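Local structure of beta-N-acetylglucosaminidase Nag2 (Vibrio harveyi, 6EZT) at residues A[432-437]-A[484-489]; A[479-484]-A[491-496]. The protein probably hydrolyses terminal non-reducing N-acetyl-D-hexosamine residues from N-acetyl-beta-D-hexosaminides, as a glycoside hydrolase of family 20. The protein carries 1 engineered substitution. One frame throughout, in Å; residues are numbered along the deposited sequence.

Contact 1 of 2, residues A[432-437]-A[484-489]; sequences GAAEVP and WEEAQH. Engineered in segment 432-437: A434 (natural residue Asp).
G432 O accepts the backbone hydrogen bond of W484 N at 2.9 Å, and since G432 and W484 are the last residues of strands 428-432 and 480-484, the bond lies where these two parallel strands of the catalytic beta/alpha barrel end. The same oxygen lies 3.2 Å from W484 CD1, obliquely to the indole, whose NE1 is hydrogen-bonded to E364 OE2. One residue on, A433 turns its methyl alongside that of A487 in the 3-10 turn 486-488; the CB atoms are 3.8 Å apart. A434, engineered in place of the natural Asp, adds a lighter touch, its CB lying 3.9 Å from E486 OE1.

E435, the predicted proton donor, then meets E486 chiefly through its backbone and the root of its side chain. E435 N makes a weak, long bond of 3.4 Å to E486 OE1. With E486 CG anti to its own carbonyl carbon (chi1 -65°) and a bend at chi2, the carboxylate comes over E435 CB, which is 3.5 Å from E486 CD. The two side chains cross at about a right angle, their carboxylate planes 55° apart. Water 1 bridges E435 O and E486 OE2, but probably cannot serve every acceptor near it at once.

Both carboxylates thus occupy one site without pairing: E435 OE1 stands 5.1 Å from E486 OE2 and instead forms a salt bridge with K492. E486 therefore offers E435 a weak direct contact supplemented by the water, whereas K492 holds the carboxylate end and may help to place it.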
loop_
_atom_site.group_PDB
_atom_site.type_symbol
_atom_site.label_atom_id
_atom_site.label_comp_id
_atom_site.label_asym_id
_atom_site.label_seq_id
_atom_site.Cartn_x
_atom_site.Cartn_y
_atom_site.Cartn_z
ATOM N N GLY A 432 3.989 -10.542 -8.332
ATOM C CA GLY A 432 3.011 -9.798 -9.099
ATOM C C GLY A 432 2.070 -10.719 -9.844
ATOM O O GLY A 432 1.008 -11.055 -9.332
ATOM N N ALA A 433 2.462 -11.103 -11.062
ATOM C CA ALA A 433 1.644 -11.941 -11.947
ATOM C C ALA A 433 0.295 -11.321 -12.330
ATOM O O ALA A 433 -0.676 -12.041 -12.602
ATOM C CB ALA A 433 1.437 -13.319 -11.333
ATOM N N ALA A 434 0.239 -9.991 -12.368
ATOM C CA ALA A 434 -0.902 -9.305 -12.936
ATOM C C ALA A 434 -0.991 -9.649 -14.426
ATOM O O ALA A 434 0.023 -9.837 -15.099
ATOM C CB ALA A 434 -0.778 -7.801 -12.733
ATOM N N GLU A 435 -2.223 -9.751 -14.910
ATOM C CA GLU A 435 -2.514 -9.971 -16.321
ATOM C C GLU A 435 -1.852 -8.904 -17.186
ATOM O O GLU A 435 -1.956 -7.712 -16.904
ATOM C CB GLU A 435 -4.030 -9.939 -16.558
ATOM C CG GLU A 435 -4.488 -10.406 -17.930
ATOM C CD GLU A 435 -4.260 -11.882 -18.176
ATOM O OE1 GLU A 435 -4.279 -12.679 -17.205
ATOM O OE2 GLU A 435 -4.073 -12.234 -19.364
ATOM N N VAL A 436 -1.185 -9.339 -18.243
ATOM C CA VAL A 436 -0.506 -8.429 -19.156
ATOM C C VAL A 436 -1.546 -7.756 -20.048
ATOM O O VAL A 436 -2.671 -8.246 -20.167
ATOM C CB VAL A 436 0.580 -9.140 -20.019
ATOM C CG1 VAL A 436 1.645 -9.737 -19.122
ATOM C CG2 VAL A 436 0.003 -10.201 -20.961
ATOM N N PRO A 437 -1.175 -6.632 -20.684
ATOM C CA PRO A 437 -2.085 -6.005 -21.645
ATOM C C PRO A 437 -2.377 -6.939 -22.808
ATOM O O PRO A 437 -1.485 -7.680 -23.218
ATOM C CB PRO A 437 -1.297 -4.784 -22.135
ATOM C CG PRO A 437 -0.260 -4.542 -21.097
ATOM C CD PRO A 437 0.088 -5.883 -20.557
ATOM N N TRP A 484 -0.966 -12.086 -7.512
ATOM C CA TRP A 484 -2.243 -11.381 -7.524
ATOM C C TRP A 484 -3.358 -12.187 -8.200
ATOM O O TRP A 484 -3.095 -13.110 -8.980
ATOM C CB TRP A 484 -2.104 -10.037 -8.238
ATOM C CG TRP A 484 -1.268 -9.042 -7.510
ATOM C CD1 TRP A 484 -0.145 -8.417 -7.973
ATOM C CD2 TRP A 484 -1.498 -8.532 -6.197
ATOM N NE1 TRP A 484 0.341 -7.556 -7.024
ATOM C CE2 TRP A 484 -0.470 -7.604 -5.923
ATOM C CE3 TRP A 484 -2.476 -8.769 -5.221
ATOM C CZ2 TRP A 484 -0.384 -6.913 -4.709
ATOM C CZ3 TRP A 484 -2.390 -8.085 -4.004
ATOM C CH2 TRP A 484 -1.348 -7.169 -3.763
ATOM N N GLU A 485 -4.594 -11.775 -7.905
ATOM C CA GLU A 485 -5.848 -12.331 -8.445
ATOM C C GLU A 485 -5.727 -13.116 -9.751
ATOM O O GLU A 485 -6.098 -14.288 -9.814
ATOM C CB GLU A 485 -6.852 -11.170 -8.642
ATOM C CG GLU A 485 -8.212 -11.513 -9.255
ATOM C CD GLU A 485 -9.145 -12.235 -8.298
ATOM O OE1 GLU A 485 -9.108 -11.941 -7.086
ATOM O OE2 GLU A 485 -9.939 -13.078 -8.772
ATOM N N GLU A 486 -5.207 -12.455 -10.783
ATOM C CA GLU A 486 -5.236 -12.985 -12.149
ATOM C C GLU A 486 -4.301 -14.171 -12.399
ATOM O O GLU A 486 -4.434 -14.849 -13.424
ATOM C CB GLU A 486 -4.937 -11.873 -13.152
ATOM C CG GLU A 486 -5.999 -10.782 -13.180
ATOM C CD GLU A 486 -5.423 -9.395 -13.402
ATOM O OE1 GLU A 486 -4.532 -8.983 -12.606
ATOM O OE2 GLU A 486 -5.862 -8.735 -14.374
ATOM N N ALA A 487 -3.370 -14.428 -11.479
ATOM C CA ALA A 487 -2.468 -15.581 -11.599
ATOM C C ALA A 487 -3.192 -16.923 -11.657
ATOM O O ALA A 487 -2.708 -17.845 -12.308
ATOM C CB ALA A 487 -1.465 -15.596 -10.458
ATOM N N GLN A 488 -4.342 -17.017 -10.986
ATOM C CA GLN A 488 -5.121 -18.252 -10.933
ATOM C C GLN A 488 -5.660 -18.733 -12.282
ATOM O O GLN A 488 -5.914 -19.926 -12.432
ATOM C CB GLN A 488 -6.296 -18.104 -9.959
ATOM C CG GLN A 488 -7.436 -17.247 -10.497
ATOM C CD GLN A 488 -8.560 -17.071 -9.508
ATOM O OE1 GLN A 488 -8.677 -16.022 -8.872
ATOM N NE2 GLN A 488 -9.396 -18.096 -9.367
ATOM N N HIS A 489 -5.860 -17.818 -13.235
ATOM C CA HIS A 489 -6.515 -18.148 -14.512
ATOM C C HIS A 489 -5.495 -18.530 -15.547
ATOM O O HIS A 489 -4.309 -18.283 -15.374
ATOM C CB HIS A 489 -7.373 -17.000 -15.018
ATOM C CG HIS A 489 -8.351 -16.505 -14.006
ATOM N ND1 HIS A 489 -9.319 -17.316 -13.450
ATOM C CD2 HIS A 489 -8.497 -15.291 -13.430
ATOM C CE1 HIS A 489 -10.025 -16.618 -12.580
ATOM N NE2 HIS A 489 -9.549 -15.386 -12.550
HETATM O O HOH W 1 -3.504 -6.528 -14.699
#

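Contact 2 of 2, residues A[479-484]-A[491-496]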
loop_
_atom_site.group_PDB
_atom_site.type_symbol
_atom_site.label_atom_id
_atom_site.label_comp_id
_atom_site.label_asym_id
_atom_site.label_seq_id
_atom_site.Cartn_x
_atom_site.Cartn_y
_atom_site.Cartn_z
ATOM N N LYS A 479 11.471 -21.072 -1.339
ATOM C CA LYS A 479 10.370 -20.134 -1.156
ATOM C C LYS A 479 9.118 -20.591 -1.905
ATOM O O LYS A 479 9.204 -21.140 -3.012
ATOM C CB LYS A 479 10.748 -18.746 -1.679
ATOM C CG LYS A 479 12.065 -18.179 -1.180
ATOM C CD LYS A 479 12.064 -17.946 0.317
ATOM C CE LYS A 479 13.291 -17.142 0.716
ATOM N NZ LYS A 479 13.403 -16.937 2.186
ATOM N N ARG A 480 7.963 -20.341 -1.290
ATOM C CA ARG A 480 6.662 -20.508 -1.932
ATOM C C ARG A 480 6.290 -19.199 -2.641
ATOM O O ARG A 480 6.535 -18.110 -2.112
ATOM C CB ARG A 480 5.618 -20.855 -0.873
ATOM C CG ARG A 480 4.254 -21.220 -1.419
ATOM C CD ARG A 480 3.322 -21.599 -0.283
ATOM N NE ARG A 480 1.993 -21.908 -0.788
ATOM C CZ ARG A 480 0.952 -22.262 -0.040
ATOM N NH1 ARG A 480 1.057 -22.348 1.281
ATOM N NH2 ARG A 480 -0.210 -22.525 -0.628
ATOM N N MET A 481 5.700 -19.304 -3.829
ATOM C CA MET A 481 5.387 -18.123 -4.627
ATOM C C MET A 481 4.002 -17.554 -4.293
ATOM O O MET A 481 3.071 -18.301 -4.006
ATOM C CB MET A 481 5.477 -18.448 -6.115
ATOM C CG MET A 481 5.412 -17.221 -7.004
ATOM S SD MET A 481 6.099 -17.508 -8.642
ATOM C CE MET A 481 4.641 -18.034 -9.527
ATOM N N LEU A 482 3.895 -16.224 -4.327
ATOM C CA LEU A 482 2.624 -15.519 -4.125
ATOM C C LEU A 482 2.328 -14.676 -5.372
ATOM O O LEU A 482 3.249 -14.158 -6.016
ATOM C CB LEU A 482 2.672 -14.628 -2.875
ATOM C CG LEU A 482 3.431 -15.142 -1.645
ATOM C CD1 LEU A 482 3.518 -14.050 -0.592
ATOM C CD2 LEU A 482 2.788 -16.372 -1.042
ATOM N N GLY A 483 1.051 -14.558 -5.714
ATOM C CA GLY A 483 0.626 -13.786 -6.879
ATOM C C GLY A 483 -0.709 -13.086 -6.675
ATOM O O GLY A 483 -1.483 -13.440 -5.784
ATOM N N TRP A 484 -0.966 -12.086 -7.512
ATOM C CA TRP A 484 -2.243 -11.381 -7.524
ATOM C C TRP A 484 -3.358 -12.187 -8.200
ATOM O O TRP A 484 -3.095 -13.110 -8.980
ATOM C CB TRP A 484 -2.104 -10.037 -8.238
ATOM C CG TRP A 484 -1.268 -9.042 -7.510
ATOM C CD1 TRP A 484 -0.145 -8.417 -7.973
ATOM C CD2 TRP A 484 -1.498 -8.532 -6.197
ATOM N NE1 TRP A 484 0.341 -7.556 -7.024
ATOM C CE2 TRP A 484 -0.470 -7.604 -5.923
ATOM C CE3 TRP A 484 -2.476 -8.769 -5.221
ATOM C CZ2 TRP A 484 -0.384 -6.913 -4.709
ATOM C CZ3 TRP A 484 -2.390 -8.085 -4.004
ATOM C CH2 TRP A 484 -1.348 -7.169 -3.763
ATOM N N ASN A 491 -3.445 -21.691 -17.283
ATOM C CA ASN A 491 -2.457 -22.425 -16.512
ATOM C C ASN A 491 -1.229 -21.554 -16.529
ATOM O O ASN A 491 -0.577 -21.393 -17.571
ATOM C CB ASN A 491 -2.192 -23.833 -17.056
ATOM C CG ASN A 491 -2.901 -24.907 -16.240
ATOM O OD1 ASN A 491 -2.292 -25.548 -15.381
ATOM N ND2 ASN A 491 -4.201 -25.078 -16.475
ATOM N N LYS A 492 -0.988 -20.925 -15.381
ATOM C CA LYS A 492 0.153 -20.049 -15.185
ATOM C C LYS A 492 1.023 -20.441 -14.009
ATOM O O LYS A 492 2.243 -20.280 -14.074
ATOM C CB LYS A 492 -0.321 -18.613 -14.998
ATOM C CG LYS A 492 -0.988 -18.040 -16.236
ATOM C CD LYS A 492 -1.081 -16.516 -16.209
ATOM C CE LYS A 492 -2.441 -16.018 -15.760
ATOM N NZ LYS A 492 -2.499 -14.538 -15.794
ATOM N N VAL A 493 0.403 -20.911 -12.930
ATOM C CA VAL A 493 1.112 -21.236 -11.704
ATOM C C VAL A 493 0.538 -22.512 -11.088
ATOM O O VAL A 493 -0.598 -22.901 -11.372
ATOM C CB VAL A 493 1.051 -20.052 -10.701
ATOM C CG1 VAL A 493 1.714 -18.813 -11.290
ATOM C CG2 VAL A 493 -0.379 -19.718 -10.288
ATOM N N SER A 494 1.331 -23.159 -10.244
ATOM C CA SER A 494 0.869 -24.334 -9.522
ATOM C C SER A 494 -0.164 -23.940 -8.479
ATOM O O SER A 494 -0.345 -22.760 -8.172
ATOM C CB SER A 494 2.032 -25.047 -8.836
ATOM O OG SER A 494 2.418 -24.365 -7.664
ATOM N N LYS A 495 -0.800 -24.954 -7.908
ATOM C CA LYS A 495 -1.763 -24.761 -6.831
ATOM C C LYS A 495 -1.060 -24.408 -5.511
ATOM O O LYS A 495 -1.727 -24.046 -4.538
ATOM C CB LYS A 495 -2.639 -26.005 -6.659
ATOM C CG LYS A 495 -3.327 -26.498 -7.932
ATOM C CD LYS A 495 -4.449 -25.584 -8.406
ATOM C CE LYS A 495 -4.906 -25.951 -9.812
ATOM N NZ LYS A 495 -6.377 -25.812 -9.987
ATOM N N ASP A 496 0.272 -24.538 -5.476
ATOM C CA ASP A 496 1.093 -24.040 -4.356
ATOM C C ASP A 496 1.175 -22.519 -4.282
ATOM O O ASP A 496 1.466 -21.983 -3.220
ATOM C CB ASP A 496 2.528 -24.591 -4.414
ATOM C CG ASP A 496 2.606 -26.083 -4.152
ATOM O OD1 ASP A 496 1.738 -26.629 -3.433
ATOM O OD2 ASP A 496 3.561 -26.708 -4.667
#
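D496 O is approached by two nitrogens of one guanidinium, R480 NE and R480 NH2, and the interaction ties the end of segment 491-496 to the first residue of strand 480-484. In this beta/alpha barrel, strand 480-484 is followed by parallel strand 498-501, and segment 491-496 belongs to the connection between them, which carries a 3-10 turn but no regular alpha helix. The NE bond is nearly straight, at 169°; the modelled R480 NE to D496 O distance of 2.5 Å is very short, and its exact value is doubtful at this resolution. The bond from R480 NH2 to D496 O is weak, 3.1 Å long and bent to 127°. The carbonyl oxygen lies at the edge of the guanidinium, near its plane, and the straighter angle points to NE as its main donor. An extended chain from CG to NE carries the group out to D496, and R480 CG itself passes 3.4 Å from D496 O.

This is backbone recognition, not pairing of the two side-chain charges: R480 NH2 is 5.3 Å from D496 OD1. Each charge has a salt-bridge partner elsewhere, NH2 with D517 and D496 OD2 with R475.

Farther along, the contact is apolar. M481 points toward the loop and bends at chi3 (91°), which brings its terminal methyl CE to V493 CG1 at 3.5 Å, the two side chains crossing at about a right angle. Both also touch E471 of helix 461-476, and the pair packs strand and loop against that helix. Within the loop, S494 OG, hydrogen-bonded to E471 OE2, also takes a weak bond of 3.1 Å from D496 N.

How the contacts relate
Contacts 1 and 2 share W484, the last residue of strand 480-484, and their segments alternate along the chain. Contact 1 is partly buried, at the C-terminal end of that strand where the predicted donor sits; contact 2 is a surface contact that reaches its other end, with one buried residue among five that touch. Chemistry follows place: contact 1 is acidic and partly water-bridged beside the predicted donor, whereas contact 2 joins a cationic group to the backbone at the surface and adds an apolar patch. Their centres lie about 10 Å apart, and K492, from the loop of contact 2, bridges them physically.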